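Local coordinates for protein GphF (PDB 6MFC) that is a GNAT-like decarboxylase that probably removes carbon dioxide from an acyl substrate in the initiation of polyketide biosynthesis, at residues 82-87 with 112-117; 146-151 with 214-219; 28-33 with 65-70; 38-43 with 53-58; 131-136 with 185-190. All blocks are in the same frame, centred on the assembly; numbering follows the deposited sequence.

Interaction 1 (82-87 with 112-117); sequences TYAQRI and LQLLGL
Q113 N donates to Q85 O at 2.7 Å, and the return bond runs from Q85 N to Q113 O. Strands 77-87 and 111-119 lie antiparallel here, with a classic beta bulge that shifts the register by one: L115 and G116 both face Y83. L115 N comes to Y83 O (3.0 Å) from above the carbonyl plane, while G116 O accepts from Y83 N. A bulge at this point of the fourth strand is a familiar GNAT feature, beside the acyl-thioester cleft in acetyltransferase relatives; a glycerol, probably from the crystallisation liquor, hydrogen-bonds to L115 O. The paired glutamines also join through their side chains, lying side by side with amide planes 57° apart and Q85 NE2 3.2 Å from Q113 OE1. With chi1 at 70°, Q85 starts between its own N and carbonyl carbon, then extends; L101 O also accepts from NE2 and R60 donates to OE1, which fixes the amide's rotation. On the opposite face A84 CB meets L112 CD1 at 3.8 Å, and L117 CG packs 3.6 Å from T82 OG1.

Interaction 2 (146-151 with 214-219); sequences IENVVG and IVIHAL
V149 and H217 form the tight middle of this antiparallel pair, with V149 N bonded to H217 O and H217 N to V149 O at 2.7 Å. Two residues along, G151 and V215 repeat the pair of hydrogen bonds, V215 N reaching G151 O at 2.8 Å. In the usual GNAT sheet the last strand slips in between the fifth and sixth, and strand 212-218 does just that, between 148-153 and 193-198. The V149 and H217 face is covered by helices 128-140 and 182-190; there the H217 ring turns its edge to V149 O. On the other face V150 CG1 lies alongside I216 CG2 at 3.9 Å. At the C-terminal end of strand 212-218 the polar and exposed groups are looser: N148 OD1 merely rests 3.4 Å from A218 CA, A218 and E147 are exposed, and the bond from L219 N to E147 O is weak at 3.5 Å. L219 itself still packs closely, CD1 3.7 Å from I146 CG2 and CD2 against V149 CG2. Among these aliphatic groups the imidazole of H217 has its NE2 satisfied by H187 ND1, a hydrogen bond that needs a proton on one of the two nitrogens.

Interaction 3 (28-33 with 65-70); sequences IRHARP and EPRGCW
H30 and W70 point the same way from adjoining backbones; the side chains run alongside each other and their rings overlap in an oblique pairing, the imidazole and the five-membered indole ring having centroids 4.3 Å apart and planes at 33°. H30 ND1 sits over one face of the indole, toward its rim. R67 CA lies over one face of the imidazole, toward its rim, 3.9 Å from the ring centroid in a CH-pi contact. C69 O lies in the imidazole plane and accepts from H30 ND1 at 3.2 Å, a bond that helps hold the ring's tilt. That same oxygen takes A31 N at 2.8 Å, and the two donors arrive from opposite faces of the carbonyl plane. Here the edge strand 27-30 of the GNAT sheet meets the loop that leads out of helix 55-64; H30 and W70 form a non-hydrogen-bonded bridge at the start of strand 70-74. With chi1 at -72°, I28 has CG2 anti to the backbone N, which sets that methyl 3.9 Å from W70 CD1. On the far side of the bridge A31 CB packs on C69 CB at 3.8 Å. F135 of helix 128-140 meets the indole edge-to-face. Two N-H groups on one carbonyl would probably polarise it somewhat, and the bond requires a hydrogen on ND1, so the imidazole's rotation is tied to the loop backbone.

Interaction 4 (38-43 with 53-58); sequences ALCALE and ASRAEL
E43 leaves its helix with CG anti to the backbone N (chi1 -173°) and then bends at chi2 to 81°, a path that swings the carboxylate across to the main chain of A53. OE2 accepts from A53 N at 2.9 Å, through its anti lone pair and along a fairly straight N-H (165°). The methyl of A53 lies close to the same oxygen. L58 reaches back from the second helix with its chain extended past CG, and its CD1 is the central apolar group of the contact: it sits 3.5 Å from L39 O and also meets C40 SG and E43 CB. Toward the exposed R55, C40 SG lies along the aliphatic part of that arginine, 3.7 Å from R55 CG. Just after A53 the second helix is begun by S54, the N-cap residue, whose OG accepts from E57 N at 3.1 Å. The E43 bond therefore fixes the backbone immediately ahead of that cap, and the helix's amino end nearby would probably ease the negative charge of the carboxylate. Deeper in, L39 and L58 both rest on Y83 of strand 77-87, so the pair is seated on the sheet. Consecutive helices 36-46 and 55-64 form the helix pair between the first two strands that marks the GNAT fold, and in acetyltransferases this pair commonly borders the acceptor side of the active-site cleft.

Interaction 5 (131-136 with 185-190); sequences LLLEFV and GFHLGH
L133 reaches out of helix 128-140 straight at the facing helix, CG anti to the backbone N (chi1 176°). Its CB already touches the rim of the phenyl ring, 3.7 Å from F186 CZ. At CG the chain forks. CD1 turns toward the sheet, where H217 lies, while CD2 fits into the corner formed by two aromatic rings. That one methyl sits over a face of H190, 3.7 Å from the ring centroid, and also over a face of F186, 4.0 Å from its centroid: a double CH-pi contact. H187 ND1, itself hydrogen-bonded to H217 NE2, is a more distant neighbour of the same methyl. Helix 128-140 corresponds to the GNAT helix that in acetyltransferases follows the pyrophosphate-binding loop after the fourth strand. Its partner, helix 182-190, lies on the same side of the sheet, ahead of strand 193-198; the two axes stay 11.4 Å apart and are inclined at 50°, and side chains span the gap. H190 is held in place from within its own helix, ND1 giving a hydrogen to F186 O at 2.8 Å nearly in line with the carbonyl. Its other edge meets E134, whose OE2 comes 3.1 Å from H190 CD2 near the ring plane, the carboxylate turned 32° from the imidazole. This is a carbon edge, and H190 NE2 is 4.1 Å from E134 OE2.

Interactions 1 and 2 belong to the sheet interior and are main-chain ladders; they meet where strands 111-119 and 148-153 pair, L114 N lying 2.7 Å from V150 O. Interaction 3 is at the edge of the sheet, where strand 27-30 meets the loop before strand 70-74 and a histidine side chain joins in the backbone bonding; it reaches interaction 1 through T82 N and W70 O. Interactions 4 and 5 are helix pairs, on opposite sides of the chain's centre, and depend on side chains: a carboxylate-amide bond in one, a methyl against two rings in the other. Y83 ties interaction 4 to the sheet. Helix 128-140 touches interactions 1, 2 and 3, while the H187-H217 bond links the more superficial interaction 5 to buried interaction 2.

Interaction 1 (82-87 with 112-117)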
# COMPACT_ATOMS: atom_id res chain seq x y z
N THR A 82 3.27 -6.86 -4.52
CA THR A 82 3.27 -5.40 -4.45
C THR A 82 2.81 -4.84 -5.78
O THR A 82 3.32 -5.24 -6.83
CB THR A 82 4.65 -4.86 -4.09
OG1 THR A 82 4.96 -5.20 -2.73
CG2 THR A 82 4.68 -3.35 -4.24
N TYR A 83 1.86 -3.91 -5.74
CA TYR A 83 1.36 -3.23 -6.92
C TYR A 83 1.71 -1.75 -6.86
O TYR A 83 1.74 -1.15 -5.78
CB TYR A 83 -0.16 -3.40 -7.05
CG TYR A 83 -0.63 -4.82 -6.89
CD1 TYR A 83 -0.74 -5.67 -7.98
CD2 TYR A 83 -0.98 -5.32 -5.64
CE1 TYR A 83 -1.17 -6.97 -7.84
CE2 TYR A 83 -1.42 -6.62 -5.48
CZ TYR A 83 -1.51 -7.44 -6.58
OH TYR A 83 -1.95 -8.74 -6.43
N ALA A 84 1.97 -1.17 -8.03
CA ALA A 84 2.32 0.24 -8.08
C ALA A 84 2.04 0.79 -9.48
O ALA A 84 2.08 0.05 -10.47
CB ALA A 84 3.80 0.46 -7.71
N GLN A 85 1.76 2.08 -9.54
CA GLN A 85 1.61 2.79 -10.80
C GLN A 85 2.25 4.16 -10.66
O GLN A 85 2.38 4.70 -9.56
CB GLN A 85 0.14 2.93 -11.22
CG GLN A 85 -0.68 3.88 -10.38
CD GLN A 85 -2.14 3.93 -10.81
OE1 GLN A 85 -2.57 3.17 -11.68
NE2 GLN A 85 -2.90 4.84 -10.22
N ARG A 86 2.65 4.72 -11.80
CA ARG A 86 3.35 6.00 -11.84
C ARG A 86 2.32 7.12 -12.02
O ARG A 86 1.56 7.11 -13.00
CB ARG A 86 4.38 6.01 -12.96
CG ARG A 86 5.38 7.15 -12.89
CD ARG A 86 6.57 6.86 -13.79
NE ARG A 86 7.62 7.86 -13.65
CZ ARG A 86 8.85 7.73 -14.13
NH1 ARG A 86 9.20 6.62 -14.78
NH2 ARG A 86 9.75 8.69 -13.96
N ILE A 87 2.29 8.06 -11.08
CA ILE A 87 1.37 9.18 -11.15
C ILE A 87 2.15 10.48 -11.19
O ILE A 87 3.39 10.48 -11.16
CB ILE A 87 0.37 9.17 -9.98
CG1 ILE A 87 1.09 9.46 -8.66
CG2 ILE A 87 -0.35 7.83 -9.90
CD1 ILE A 87 0.18 9.43 -7.45
N LEU A 112 5.90 7.38 -7.73
CA LEU A 112 5.34 6.04 -7.89
C LEU A 112 4.41 5.75 -6.72
O LEU A 112 4.81 5.83 -5.56
CB LEU A 112 6.46 5.00 -7.96
CG LEU A 112 6.06 3.54 -8.19
CD1 LEU A 112 5.42 3.37 -9.57
CD2 LEU A 112 7.26 2.62 -8.04
N GLN A 113 3.15 5.43 -7.04
CA GLN A 113 2.12 5.23 -6.03
C GLN A 113 1.99 3.75 -5.69
O GLN A 113 1.83 2.92 -6.58
CB GLN A 113 0.77 5.77 -6.52
CG GLN A 113 -0.37 5.49 -5.56
CD GLN A 113 -1.72 5.68 -6.21
OE1 GLN A 113 -1.82 5.89 -7.42
NE2 GLN A 113 -2.78 5.60 -5.41
N LEU A 114 2.03 3.44 -4.40
CA LEU A 114 1.81 2.08 -3.94
C LEU A 114 0.31 1.81 -3.88
O LEU A 114 -0.41 2.44 -3.10
CB LEU A 114 2.44 1.86 -2.56
CG LEU A 114 3.96 1.78 -2.48
CD1 LEU A 114 4.42 1.67 -1.03
CD2 LEU A 114 4.48 0.62 -3.30
N LEU A 115 -0.16 0.88 -4.71
CA LEU A 115 -1.56 0.48 -4.66
C LEU A 115 -1.82 -0.64 -3.66
O LEU A 115 -2.94 -0.78 -3.17
CB LEU A 115 -2.03 0.04 -6.05
CG LEU A 115 -1.97 1.11 -7.14
CD1 LEU A 115 -2.42 0.55 -8.47
CD2 LEU A 115 -2.80 2.31 -6.75
N GLY A 116 -0.80 -1.42 -3.33
CA GLY A 116 -0.95 -2.50 -2.38
C GLY A 116 0.34 -3.23 -2.08
O GLY A 116 1.25 -3.29 -2.92
N LEU A 117 0.44 -3.78 -0.88
CA LEU A 117 1.58 -4.62 -0.48
C LEU A 117 1.02 -5.69 0.45
O LEU A 117 0.71 -5.42 1.61
CB LEU A 117 2.67 -3.80 0.20
CG LEU A 117 3.96 -4.52 0.62
CD1 LEU A 117 5.15 -3.60 0.46
CD2 LEU A 117 3.87 -5.02 2.05

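Interaction 2 (146-151 with 214-219)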
# COMPACT_ATOMS: atom_id res chain seq x y z
N ILE A 146 11.61 9.05 -11.12
CA ILE A 146 10.86 8.78 -9.89
C ILE A 146 11.53 9.52 -8.74
O ILE A 146 12.70 9.30 -8.43
CB ILE A 146 10.78 7.28 -9.62
CG1 ILE A 146 9.91 6.59 -10.67
CG2 ILE A 146 10.22 7.03 -8.22
CD1 ILE A 146 8.45 6.97 -10.59
N GLU A 147 10.77 10.42 -8.10
CA GLU A 147 11.28 11.19 -6.97
C GLU A 147 10.71 10.75 -5.63
O GLU A 147 11.38 10.96 -4.60
CB GLU A 147 10.98 12.68 -7.17
CG GLU A 147 11.86 13.35 -8.21
CD GLU A 147 11.46 14.79 -8.48
OE1 GLU A 147 10.24 15.07 -8.51
OE2 GLU A 147 12.36 15.64 -8.65
N ASN A 148 9.52 10.16 -5.59
CA ASN A 148 8.92 9.75 -4.34
C ASN A 148 8.13 8.47 -4.55
O ASN A 148 7.58 8.22 -5.63
CB ASN A 148 8.00 10.83 -3.76
CG ASN A 148 8.75 12.09 -3.38
OD1 ASN A 148 9.23 12.22 -2.26
ND2 ASN A 148 8.84 13.02 -4.32
N VAL A 149 8.08 7.65 -3.50
CA VAL A 149 7.19 6.50 -3.42
C VAL A 149 6.12 6.85 -2.39
O VAL A 149 6.42 6.96 -1.19
CB VAL A 149 7.93 5.22 -3.05
CG1 VAL A 149 6.97 4.04 -2.97
CG2 VAL A 149 9.05 4.94 -4.04
N VAL A 150 4.89 7.03 -2.84
CA VAL A 150 3.80 7.45 -1.97
C VAL A 150 2.71 6.39 -1.98
O VAL A 150 2.73 5.46 -2.79
CB VAL A 150 3.24 8.82 -2.36
CG1 VAL A 150 4.36 9.84 -2.53
CG2 VAL A 150 2.42 8.71 -3.62
N GLY A 151 1.76 6.54 -1.07
CA GLY A 151 0.64 5.62 -0.97
C GLY A 151 -0.33 6.11 0.08
O GLY A 151 -0.03 6.99 0.88
N ILE A 214 -2.01 9.46 3.81
CA ILE A 214 -1.00 9.57 2.76
C ILE A 214 0.38 9.48 3.38
O ILE A 214 0.75 10.31 4.23
CB ILE A 214 -1.17 10.88 1.97
CG1 ILE A 214 -2.53 10.93 1.28
CG2 ILE A 214 -0.05 11.04 0.96
CD1 ILE A 214 -2.78 12.21 0.52
N VAL A 215 1.15 8.48 2.97
CA VAL A 215 2.55 8.34 3.37
C VAL A 215 3.42 8.66 2.17
O VAL A 215 3.06 8.39 1.02
CB VAL A 215 2.85 6.93 3.92
CG1 VAL A 215 2.03 6.65 5.17
CG2 VAL A 215 2.57 5.87 2.87
N ILE A 216 4.58 9.27 2.43
CA ILE A 216 5.49 9.71 1.38
C ILE A 216 6.89 9.20 1.72
O ILE A 216 7.44 9.56 2.77
CB ILE A 216 5.49 11.23 1.21
CG1 ILE A 216 4.10 11.74 0.85
CG2 ILE A 216 6.49 11.64 0.14
CD1 ILE A 216 4.02 13.24 0.69
N HIS A 217 7.45 8.38 0.84
CA HIS A 217 8.83 7.91 0.96
C HIS A 217 9.70 8.75 0.04
O HIS A 217 9.81 8.47 -1.15
CB HIS A 217 8.94 6.42 0.61
CG HIS A 217 8.33 5.50 1.63
ND1 HIS A 217 9.06 4.98 2.68
CD2 HIS A 217 7.08 5.00 1.74
CE1 HIS A 217 8.27 4.19 3.40
NE2 HIS A 217 7.07 4.19 2.85
N ALA A 218 10.32 9.79 0.60
CA ALA A 218 11.29 10.56 -0.16
C ALA A 218 12.46 9.67 -0.56
O ALA A 218 12.84 8.74 0.16
CB ALA A 218 11.79 11.75 0.66
N LEU A 219 13.03 9.95 -1.73
CA LEU A 219 14.09 9.11 -2.28
C LEU A 219 15.46 9.78 -2.32
O LEU A 219 16.45 9.08 -2.51
CB LEU A 219 13.72 8.67 -3.71
CG LEU A 219 12.46 7.81 -3.84
CD1 LEU A 219 12.33 7.26 -5.25
CD2 LEU A 219 12.46 6.67 -2.82

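Interaction 3 (28-33 with 65-70)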
# COMPACT_ATOMS: atom_id res chain seq x y z
N ILE A 28 12.18 -12.79 -5.98
CA ILE A 28 11.29 -11.70 -6.36
C ILE A 28 11.36 -11.52 -7.86
O ILE A 28 12.46 -11.44 -8.43
CB ILE A 28 11.64 -10.40 -5.61
CG1 ILE A 28 11.26 -10.51 -4.14
CG2 ILE A 28 10.96 -9.21 -6.26
CD1 ILE A 28 11.57 -9.27 -3.33
N ARG A 29 10.20 -11.45 -8.51
CA ARG A 29 10.11 -11.25 -9.94
C ARG A 29 8.89 -10.40 -10.24
O ARG A 29 8.03 -10.18 -9.39
CB ARG A 29 10.03 -12.59 -10.70
CG ARG A 29 8.84 -13.45 -10.32
CD ARG A 29 8.65 -14.59 -11.30
NE ARG A 29 7.51 -15.43 -10.94
CZ ARG A 29 6.25 -15.17 -11.29
NH1 ARG A 29 5.97 -14.08 -11.99
NH2 ARG A 29 5.28 -15.99 -10.92
N HIS A 30 8.82 -9.90 -11.48
CA HIS A 30 7.67 -9.11 -11.89
C HIS A 30 6.41 -9.96 -11.92
O HIS A 30 6.45 -11.17 -12.20
CB HIS A 30 7.91 -8.49 -13.27
CG HIS A 30 8.75 -7.25 -13.25
ND1 HIS A 30 8.47 -6.18 -12.43
CD2 HIS A 30 9.85 -6.91 -13.95
CE1 HIS A 30 9.37 -5.23 -12.62
NE2 HIS A 30 10.22 -5.65 -13.54
N ALA A 31 5.28 -9.33 -11.63
CA ALA A 31 4.00 -10.02 -11.71
C ALA A 31 3.62 -10.26 -13.17
O ALA A 31 3.81 -9.39 -14.02
CB ALA A 31 2.91 -9.22 -11.00
N ARG A 32 3.11 -11.45 -13.45
CA ARG A 32 2.64 -11.81 -14.77
C ARG A 32 1.14 -12.09 -14.73
O ARG A 32 0.61 -12.48 -13.69
CB ARG A 32 3.37 -13.05 -15.31
CG ARG A 32 4.88 -12.94 -15.31
CD ARG A 32 5.51 -14.15 -15.99
NE ARG A 32 5.12 -15.41 -15.36
CZ ARG A 32 5.92 -16.14 -14.58
NH1 ARG A 32 7.16 -15.74 -14.34
NH2 ARG A 32 5.48 -17.27 -14.05
N PRO A 33 0.43 -11.89 -15.85
CA PRO A 33 -1.01 -12.18 -15.86
C PRO A 33 -1.35 -13.63 -15.52
O PRO A 33 -2.49 -13.90 -15.14
CB PRO A 33 -1.43 -11.83 -17.29
CG PRO A 33 -0.41 -10.84 -17.75
CD PRO A 33 0.88 -11.26 -17.10
N GLU A 65 0.70 -1.28 -15.30
CA GLU A 65 2.10 -1.03 -14.97
C GLU A 65 2.79 -2.38 -14.88
O GLU A 65 3.02 -2.90 -13.77
CB GLU A 65 2.24 -0.24 -13.68
CG GLU A 65 3.59 0.43 -13.48
CD GLU A 65 3.65 1.81 -14.11
OE1 GLU A 65 2.61 2.51 -14.11
OE2 GLU A 65 4.73 2.20 -14.60
N PRO A 66 3.13 -3.00 -16.02
CA PRO A 66 3.70 -4.36 -15.97
C PRO A 66 5.01 -4.45 -15.22
O PRO A 66 5.23 -5.40 -14.47
CB PRO A 66 3.85 -4.72 -17.45
CG PRO A 66 2.92 -3.80 -18.18
CD PRO A 66 2.95 -2.52 -17.40
N ARG A 67 5.91 -3.47 -15.41
CA ARG A 67 7.18 -3.44 -14.70
C ARG A 67 7.11 -2.67 -13.39
O ARG A 67 8.13 -2.15 -12.93
CB ARG A 67 8.27 -2.88 -15.61
CG ARG A 67 8.61 -3.78 -16.79
CD ARG A 67 9.98 -3.49 -17.36
NE ARG A 67 9.96 -2.47 -18.41
CZ ARG A 67 11.01 -2.13 -19.13
NH1 ARG A 67 12.18 -2.72 -18.93
NH2 ARG A 67 10.90 -1.19 -20.07
N GLY A 68 5.92 -2.58 -12.79
CA GLY A 68 5.76 -1.91 -11.52
C GLY A 68 5.04 -2.77 -10.50
O GLY A 68 4.53 -2.27 -9.50
N CYS A 69 4.99 -4.08 -10.76
CA CYS A 69 4.37 -5.04 -9.86
C CYS A 69 5.31 -6.22 -9.68
O CYS A 69 5.87 -6.72 -10.66
CB CYS A 69 3.01 -5.50 -10.39
SG CYS A 69 1.79 -4.18 -10.57
N TRP A 70 5.49 -6.65 -8.43
CA TRP A 70 6.39 -7.75 -8.11
C TRP A 70 5.68 -8.77 -7.23
O TRP A 70 4.74 -8.45 -6.50
CB TRP A 70 7.65 -7.27 -7.40
CG TRP A 70 8.51 -6.38 -8.23
CD1 TRP A 70 9.61 -6.74 -8.96
CD2 TRP A 70 8.36 -4.97 -8.41
NE1 TRP A 70 10.14 -5.65 -9.59
CE2 TRP A 70 9.39 -4.54 -9.27
CE3 TRP A 70 7.44 -4.02 -7.94
CZ2 TRP A 70 9.54 -3.21 -9.66
CZ3 TRP A 70 7.59 -2.70 -8.32
CH2 TRP A 70 8.63 -2.31 -9.18

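Interaction 4 (38-43 with 53-58)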
# COMPACT_ATOMS: atom_id res chain seq x y z
N ALA A 38 -3.18 -16.87 -8.25
CA ALA A 38 -2.45 -16.81 -6.99
C ALA A 38 -2.58 -15.43 -6.35
O ALA A 38 -2.69 -15.33 -5.12
CB ALA A 38 -0.98 -17.15 -7.22
N LEU A 39 -2.58 -14.37 -7.16
CA LEU A 39 -2.73 -13.03 -6.61
C LEU A 39 -4.10 -12.84 -5.97
O LEU A 39 -4.23 -12.13 -4.97
CB LEU A 39 -2.50 -11.98 -7.71
CG LEU A 39 -1.09 -11.95 -8.31
CD1 LEU A 39 -0.98 -10.87 -9.38
CD2 LEU A 39 -0.05 -11.76 -7.22
N CYS A 40 -5.13 -13.47 -6.54
CA CYS A 40 -6.45 -13.44 -5.90
C CYS A 40 -6.46 -14.27 -4.63
O CYS A 40 -7.08 -13.88 -3.63
CB CYS A 40 -7.52 -13.93 -6.87
SG CYS A 40 -7.80 -12.85 -8.30
N ALA A 41 -5.78 -15.42 -4.64
CA ALA A 41 -5.71 -16.26 -3.45
C ALA A 41 -4.96 -15.55 -2.33
O ALA A 41 -5.38 -15.58 -1.17
CB ALA A 41 -5.04 -17.59 -3.78
N LEU A 42 -3.84 -14.90 -2.66
CA LEU A 42 -3.12 -14.12 -1.66
C LEU A 42 -3.98 -12.96 -1.16
O LEU A 42 -3.94 -12.61 0.03
CB LEU A 42 -1.81 -13.59 -2.25
CG LEU A 42 -0.99 -12.68 -1.34
CD1 LEU A 42 -0.50 -13.44 -0.12
CD2 LEU A 42 0.17 -12.06 -2.11
N GLU A 43 -4.77 -12.36 -2.05
CA GLU A 43 -5.64 -11.26 -1.66
C GLU A 43 -6.70 -11.72 -0.67
O GLU A 43 -7.08 -10.97 0.24
CB GLU A 43 -6.29 -10.64 -2.89
CG GLU A 43 -7.09 -9.37 -2.63
CD GLU A 43 -6.22 -8.13 -2.53
OE1 GLU A 43 -4.98 -8.27 -2.48
OE2 GLU A 43 -6.79 -7.02 -2.51
N ALA A 53 -9.53 -6.65 -3.28
CA ALA A 53 -9.61 -6.24 -4.67
C ALA A 53 -10.23 -7.35 -5.51
O ALA A 53 -10.08 -8.54 -5.22
CB ALA A 53 -8.22 -5.90 -5.22
N SER A 54 -10.97 -6.95 -6.54
CA SER A 54 -11.56 -7.93 -7.43
C SER A 54 -10.49 -8.52 -8.35
O SER A 54 -9.38 -7.99 -8.47
CB SER A 54 -12.67 -7.30 -8.26
OG SER A 54 -12.15 -6.31 -9.13
N ARG A 55 -10.83 -9.63 -8.99
CA ARG A 55 -9.95 -10.20 -10.00
C ARG A 55 -9.71 -9.21 -11.14
O ARG A 55 -8.61 -9.17 -11.71
CB ARG A 55 -10.53 -11.50 -10.55
CG ARG A 55 -9.58 -12.28 -11.45
CD ARG A 55 -10.28 -13.46 -12.10
NE ARG A 55 -9.33 -14.43 -12.64
CZ ARG A 55 -9.68 -15.56 -13.26
NH1 ARG A 55 -8.75 -16.38 -13.72
NH2 ARG A 55 -10.96 -15.86 -13.42
N ALA A 56 -10.72 -8.40 -11.46
CA ALA A 56 -10.56 -7.41 -12.52
C ALA A 56 -9.57 -6.32 -12.12
O ALA A 56 -8.73 -5.91 -12.93
CB ALA A 56 -11.92 -6.80 -12.87
N GLU A 57 -9.65 -5.85 -10.87
CA GLU A 57 -8.73 -4.80 -10.43
C GLU A 57 -7.30 -5.33 -10.33
O GLU A 57 -6.35 -4.63 -10.72
CB GLU A 57 -9.18 -4.23 -9.08
CG GLU A 57 -8.18 -3.26 -8.46
CD GLU A 57 -7.93 -2.04 -9.33
OE1 GLU A 57 -8.85 -1.63 -10.07
OE2 GLU A 57 -6.81 -1.48 -9.28
N LEU A 58 -7.13 -6.54 -9.80
CA LEU A 58 -5.79 -7.12 -9.73
C LEU A 58 -5.19 -7.29 -11.11
O LEU A 58 -3.98 -7.08 -11.31
CB LEU A 58 -5.83 -8.46 -8.99
CG LEU A 58 -6.05 -8.35 -7.48
CD1 LEU A 58 -5.90 -9.71 -6.81
CD2 LEU A 58 -5.09 -7.34 -6.87

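Interaction 5 (131-136 with 185-190)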
# COMPACT_ATOMS: atom_id res chain seq x y z
N LEU A 131 10.89 -6.58 3.43
CA LEU A 131 11.73 -6.89 2.28
C LEU A 131 11.11 -6.35 1.00
O LEU A 131 11.81 -5.73 0.18
CB LEU A 131 11.94 -8.40 2.18
CG LEU A 131 12.75 -8.87 0.97
CD1 LEU A 131 14.14 -8.26 0.99
CD2 LEU A 131 12.83 -10.38 0.91
N LEU A 132 9.81 -6.57 0.80
CA LEU A 132 9.14 -6.06 -0.39
C LEU A 132 9.17 -4.54 -0.43
O LEU A 132 9.41 -3.94 -1.49
CB LEU A 132 7.70 -6.57 -0.45
CG LEU A 132 7.47 -8.04 -0.80
CD1 LEU A 132 5.98 -8.35 -0.82
CD2 LEU A 132 8.11 -8.38 -2.14
N LEU A 133 8.93 -3.89 0.71
CA LEU A 133 8.94 -2.43 0.75
C LEU A 133 10.31 -1.88 0.39
O LEU A 133 10.43 -1.04 -0.51
CB LEU A 133 8.51 -1.95 2.14
CG LEU A 133 8.56 -0.43 2.36
CD1 LEU A 133 7.69 0.29 1.34
CD2 LEU A 133 8.14 -0.08 3.77
N GLU A 134 11.35 -2.34 1.08
CA GLU A 134 12.70 -1.88 0.77
C GLU A 134 13.14 -2.29 -0.63
O GLU A 134 14.04 -1.66 -1.19
CB GLU A 134 13.69 -2.42 1.81
CG GLU A 134 13.69 -1.66 3.12
CD GLU A 134 14.26 -0.26 2.99
OE1 GLU A 134 14.99 -0.00 2.00
OE2 GLU A 134 13.99 0.59 3.86
N PHE A 135 12.52 -3.33 -1.20
CA PHE A 135 12.81 -3.68 -2.59
C PHE A 135 12.20 -2.67 -3.55
O PHE A 135 12.85 -2.26 -4.51
CB PHE A 135 12.30 -5.09 -2.89
CG PHE A 135 12.67 -5.59 -4.26
CD1 PHE A 135 11.82 -5.39 -5.33
CD2 PHE A 135 13.86 -6.27 -4.46
CE1 PHE A 135 12.16 -5.85 -6.59
CE2 PHE A 135 14.20 -6.73 -5.72
CZ PHE A 135 13.35 -6.53 -6.78
N VAL A 136 10.95 -2.27 -3.30
CA VAL A 136 10.30 -1.27 -4.13
C VAL A 136 11.03 0.07 -4.02
O VAL A 136 11.28 0.74 -5.03
CB VAL A 136 8.82 -1.13 -3.75
CG1 VAL A 136 8.18 0.05 -4.47
CG2 VAL A 136 8.08 -2.42 -4.07
N GLY A 185 3.13 2.48 11.33
CA GLY A 185 4.53 2.37 11.71
C GLY A 185 5.37 1.55 10.76
O GLY A 185 6.60 1.66 10.77
N PHE A 186 4.72 0.72 9.93
CA PHE A 186 5.44 0.00 8.88
C PHE A 186 6.10 0.97 7.90
O PHE A 186 7.26 0.80 7.53
CB PHE A 186 4.49 -0.94 8.16
CG PHE A 186 5.11 -1.67 7.00
CD1 PHE A 186 6.05 -2.66 7.21
CD2 PHE A 186 4.74 -1.38 5.70
CE1 PHE A 186 6.63 -3.34 6.15
CE2 PHE A 186 5.31 -2.05 4.63
CZ PHE A 186 6.25 -3.03 4.86
N HIS A 187 5.37 2.00 7.49
CA HIS A 187 5.94 3.00 6.59
C HIS A 187 6.72 4.06 7.36
O HIS A 187 7.79 4.49 6.91
CB HIS A 187 4.84 3.65 5.75
CG HIS A 187 4.17 2.70 4.80
ND1 HIS A 187 4.70 2.40 3.56
CD2 HIS A 187 3.02 1.99 4.90
CE1 HIS A 187 3.90 1.55 2.94
NE2 HIS A 187 2.88 1.28 3.73
N LEU A 188 6.20 4.50 8.50
CA LEU A 188 6.92 5.46 9.33
C LEU A 188 8.26 4.90 9.78
O LEU A 188 9.26 5.63 9.84
CB LEU A 188 6.08 5.86 10.54
CG LEU A 188 4.68 6.43 10.28
CD1 LEU A 188 3.92 6.60 11.58
CD2 LEU A 188 4.76 7.74 9.52
N GLY A 189 8.31 3.61 10.09
CA GLY A 189 9.55 3.01 10.55
C GLY A 189 10.63 2.99 9.49
O GLY A 189 11.82 3.09 9.81
N HIS A 190 10.25 2.88 8.22
CA HIS A 190 11.25 2.84 7.16
C HIS A 190 11.71 4.24 6.75
O HIS A 190 12.84 4.40 6.29
CB HIS A 190 10.71 2.07 5.95
CG HIS A 190 10.78 0.58 6.12
ND1 HIS A 190 9.87 -0.13 6.87
CD2 HIS A 190 11.66 -0.33 5.64
CE1 HIS A 190 10.19 -1.41 6.84
NE2 HIS A 190 11.27 -1.56 6.10